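Local coordinates for protein endoglucanase (Uncultured bacterium, PDB 3X17) that probably cleaves internal beta-1,4-glucosidic bonds of cellulose, as a metagenome-derived glycoside hydrolase family 9 endoglucanase with an N-terminal Ig-like domain, at residues Glu355-Asp358 and Tyr359-Met363; Asp319-Ala322 and Glu323-Ser326. All blocks are in the same frame, centred on the assembly; numbering follows the deposited sequence.

Contact 1: Glu355-Asp358 and Tyr359-Met363; sequences EYHD and YIARM
The imidazole of His357 is met obliquely by two methyl groups one turn on, CD1 of Ile360 and CB of Ala361, while Trp348 packs against it edge-to-face. On the Tyr356 ring, CG of Glu355 sits 3.6 Å above the plane, over the ring centre, and Trp308 adds an edge-to-face contact. Residues 355-363 are continuous alpha-helix within 354-366, in a catalytic domain of (alpha/alpha)6 barrel fold; Trp348 and Trp308 come from the neighbouring helices 337-351 and 294-312, and Tyr356 turns its ring onto the former. Bonds from i+4 to i put Ala361 one turn after His357: Ala361 N donates to His357 O at 2.8 Å and Arg362 N to Asp358 O at 2.9 Å, both nearly straight, whereas the bond from Ile360 N to Tyr356 O, 3.3 Å, is weak. CG1 of Ile360 and CB of Tyr359 also lie against Tyr356 O, each at 3.5 Å. Tyr359 has CG anti to its backbone N (chi1 -177°), which carries the phenol off the first turn to Trp308, edge-to-face again, and onto Arg340. On the exposed flank, NH2 of Arg362 stays 6.4 Å from OD2 of Asp358. A bend at chi3 (-19°) turns the guanidinium back, obliquely toward Asp358 O. Independently of that bend, CB of Arg362 lies 3.4 Å from O of Asp358.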
# COMPACT_ATOMS: atom_id res chain seq x y z
N GLU A 355 -27.86 -16.18 2.85
CA GLU A 355 -28.23 -14.86 2.35
C GLU A 355 -27.06 -14.17 1.65
O GLU A 355 -27.26 -13.52 0.62
CB GLU A 355 -28.83 -13.96 3.44
CG GLU A 355 -27.85 -13.54 4.56
CD GLU A 355 -28.53 -12.67 5.61
OE1 GLU A 355 -29.29 -11.76 5.24
OE2 GLU A 355 -28.33 -12.91 6.82
N TYR A 356 -25.85 -14.34 2.19
CA TYR A 356 -24.65 -13.75 1.61
C TYR A 356 -24.19 -14.48 0.34
O TYR A 356 -23.87 -13.86 -0.67
CB TYR A 356 -23.52 -13.64 2.65
CG TYR A 356 -23.96 -12.97 3.93
CD1 TYR A 356 -24.50 -11.69 3.90
CD2 TYR A 356 -24.01 -13.67 5.12
CE1 TYR A 356 -24.96 -11.08 5.04
CE2 TYR A 356 -24.51 -13.07 6.28
CZ TYR A 356 -24.98 -11.79 6.22
OH TYR A 356 -25.46 -11.19 7.35
N HIS A 357 -24.20 -15.82 0.37
CA HIS A 357 -23.80 -16.59 -0.83
C HIS A 357 -24.79 -16.42 -2.00
O HIS A 357 -24.38 -16.38 -3.16
CB HIS A 357 -23.56 -18.07 -0.52
CG HIS A 357 -22.94 -18.82 -1.66
ND1 HIS A 357 -21.58 -18.99 -1.78
CD2 HIS A 357 -23.48 -19.28 -2.81
CE1 HIS A 357 -21.31 -19.55 -2.94
NE2 HIS A 357 -22.44 -19.74 -3.58
N ASP A 358 -26.08 -16.28 -1.68
CA ASP A 358 -27.09 -15.95 -2.68
C ASP A 358 -26.69 -14.71 -3.48
O ASP A 358 -26.81 -14.70 -4.72
CB ASP A 358 -28.47 -15.72 -2.04
CG ASP A 358 -29.14 -17.03 -1.58
OD1 ASP A 358 -28.66 -18.12 -1.93
OD2 ASP A 358 -30.12 -16.97 -0.79
N TYR A 359 -26.23 -13.67 -2.79
CA TYR A 359 -25.85 -12.46 -3.50
C TYR A 359 -24.72 -12.79 -4.47
O TYR A 359 -24.76 -12.41 -5.64
CB TYR A 359 -25.44 -11.33 -2.54
CG TYR A 359 -25.11 -10.03 -3.26
CD1 TYR A 359 -23.83 -9.79 -3.71
CD2 TYR A 359 -26.09 -9.08 -3.52
CE1 TYR A 359 -23.50 -8.64 -4.37
CE2 TYR A 359 -25.78 -7.93 -4.22
CZ TYR A 359 -24.47 -7.71 -4.61
OH TYR A 359 -24.10 -6.57 -5.28
N ILE A 360 -23.76 -13.57 -3.99
CA ILE A 360 -22.62 -13.94 -4.82
C ILE A 360 -23.07 -14.72 -6.07
O ILE A 360 -22.70 -14.37 -7.19
CB ILE A 360 -21.56 -14.73 -4.04
CG1 ILE A 360 -21.08 -13.91 -2.82
CG2 ILE A 360 -20.39 -15.07 -4.95
CD1 ILE A 360 -20.29 -14.75 -1.77
N ALA A 361 -23.94 -15.71 -5.87
CA ALA A 361 -24.41 -16.57 -6.97
C ALA A 361 -25.22 -15.78 -8.00
O ALA A 361 -25.05 -15.96 -9.20
CB ALA A 361 -25.23 -17.77 -6.43
N ARG A 362 -26.05 -14.86 -7.52
CA ARG A 362 -26.79 -13.93 -8.38
C ARG A 362 -25.84 -13.12 -9.26
O ARG A 362 -26.02 -13.04 -10.50
CB ARG A 362 -27.67 -13.01 -7.53
CG ARG A 362 -28.63 -12.11 -8.32
CD ARG A 362 -29.43 -11.14 -7.39
NE ARG A 362 -29.43 -11.58 -5.99
CZ ARG A 362 -29.35 -10.76 -4.93
NH1 ARG A 362 -29.28 -9.44 -5.10
NH2 ARG A 362 -29.35 -11.27 -3.70
N MET A 363 -24.81 -12.54 -8.64
CA MET A 363 -23.80 -11.81 -9.40
C MET A 363 -23.08 -12.70 -10.38
O MET A 363 -22.73 -12.26 -11.46
CB MET A 363 -22.77 -11.10 -8.52
CG MET A 363 -22.25 -9.82 -9.18
SD MET A 363 -20.88 -9.01 -8.31
CE MET A 363 -21.78 -7.85 -7.27

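Contact 2: Asp319-Ala322 and Glu323-Ser326; sequences DYPA and EDNS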
# COMPACT_ATOMS: atom_id res chain seq x y z
N ASP A 319 -23.16 9.67 -4.55
CA ASP A 319 -23.14 11.10 -4.87
C ASP A 319 -21.93 11.78 -4.28
O ASP A 319 -21.72 11.75 -3.06
CB ASP A 319 -24.40 11.79 -4.33
CG ASP A 319 -25.66 11.20 -4.90
OD1 ASP A 319 -25.70 10.96 -6.13
OD2 ASP A 319 -26.61 11.01 -4.12
N TYR A 320 -21.21 12.50 -5.13
CA TYR A 320 -19.99 13.17 -4.73
C TYR A 320 -20.02 14.63 -5.17
O TYR A 320 -19.30 15.03 -6.08
CB TYR A 320 -18.75 12.45 -5.30
CG TYR A 320 -18.65 10.96 -4.91
CD1 TYR A 320 -18.20 10.58 -3.66
CD2 TYR A 320 -19.04 9.97 -5.80
CE1 TYR A 320 -18.12 9.23 -3.31
CE2 TYR A 320 -19.00 8.63 -5.45
CZ TYR A 320 -18.49 8.26 -4.23
OH TYR A 320 -18.43 6.92 -3.90
N PRO A 321 -20.83 15.46 -4.49
CA PRO A 321 -20.97 16.83 -4.97
C PRO A 321 -19.61 17.51 -5.03
O PRO A 321 -18.81 17.39 -4.10
CB PRO A 321 -21.84 17.51 -3.90
CG PRO A 321 -22.34 16.43 -3.02
CD PRO A 321 -21.44 15.25 -3.17
N ALA A 322 -19.35 18.23 -6.12
CA ALA A 322 -18.05 18.86 -6.31
C ALA A 322 -17.67 19.77 -5.14
O ALA A 322 -16.49 19.95 -4.83
CB ALA A 322 -18.03 19.65 -7.67
N GLU A 323 -18.67 20.33 -4.48
CA GLU A 323 -18.38 21.23 -3.36
C GLU A 323 -17.92 20.52 -2.08
O GLU A 323 -17.33 21.14 -1.20
CB GLU A 323 -19.56 22.17 -3.08
CG GLU A 323 -20.79 21.49 -2.52
CD GLU A 323 -21.77 21.05 -3.61
OE1 GLU A 323 -21.43 21.17 -4.81
OE2 GLU A 323 -22.86 20.54 -3.25
N ASP A 324 -18.20 19.23 -1.96
CA ASP A 324 -17.67 18.44 -0.86
C ASP A 324 -16.14 18.26 -0.95
O ASP A 324 -15.51 17.75 -0.01
CB ASP A 324 -18.34 17.06 -0.84
CG ASP A 324 -19.78 17.13 -0.37
OD1 ASP A 324 -20.28 18.25 -0.11
OD2 ASP A 324 -20.40 16.04 -0.25
N ASN A 325 -15.55 18.66 -2.07
CA ASN A 325 -14.10 18.57 -2.25
C ASN A 325 -13.31 19.81 -1.91
O ASN A 325 -12.14 19.89 -2.26
CB ASN A 325 -13.76 18.12 -3.67
CG ASN A 325 -14.50 16.87 -4.05
OD1 ASN A 325 -14.91 16.71 -5.20
ND2 ASN A 325 -14.83 16.05 -3.05
N SER A 326 -13.92 20.77 -1.23
CA SER A 326 -13.27 22.07 -1.01
C SER A 326 -12.07 21.97 -0.06
O SER A 326 -11.22 22.85 -0.07
CB SER A 326 -14.26 23.11 -0.48
OG SER A 326 -14.69 22.77 0.84
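A short 3-10 turn shapes this part of the long loop joining helix 294-312 to helix 337-351, and Pro321 leads into it. Two successive bonds between residues three apart make the turn: Asp324 N donates to Pro321 O at 2.9 Å and Asn325 N to Ala322 O at 3.2 Å. Around the proline ring the two acidic side chains divide the work. OD2 of Asp324 approaches the CD-CG side of the ring obliquely, 3.2 Å from CD of Pro321, while the Glu323 carboxylate comes to the other end, its OE2 3.3 Å from CB of Pro321. With chi1 at 69° and a kink at chi2 (-91°), the Glu323 carboxylate curls back to the proline. Asp324 is buried and faces strand 265-271, where it packs on Tyr268 and makes a long, weak ion pair with Arg269; its carbonyl oxygen accepts a hydrogen bond from Lys246 NZ. Ala322 O, besides its backbone bond, has CB of Asn325 resting 3.5 Å away. Two consecutive i to i+3 bonds are characteristic of a 3-10 turn.

Overall arrangement
Contacts 1 and 2 lie in series within the family 9 catalytic region, 33 Å apart between centres and about 15 Å at their nearest atoms, so they do not touch. Helix 337-351 stands between them in the chain: the loop with 319-326 runs into it, and helix 354-366 follows it. Each is related to calcium only indirectly. The Tyr359 side chain of contact 1 is about 10 Å from a bound calcium ion, and Tyr320 of contact 2, just before the turn, hydrogen-bonds through OH to the carbonyl of Asp333, a calcium ligand along with Asp335, Asp338, Asp339 and Val377. Neither contact includes a metal ligand itself.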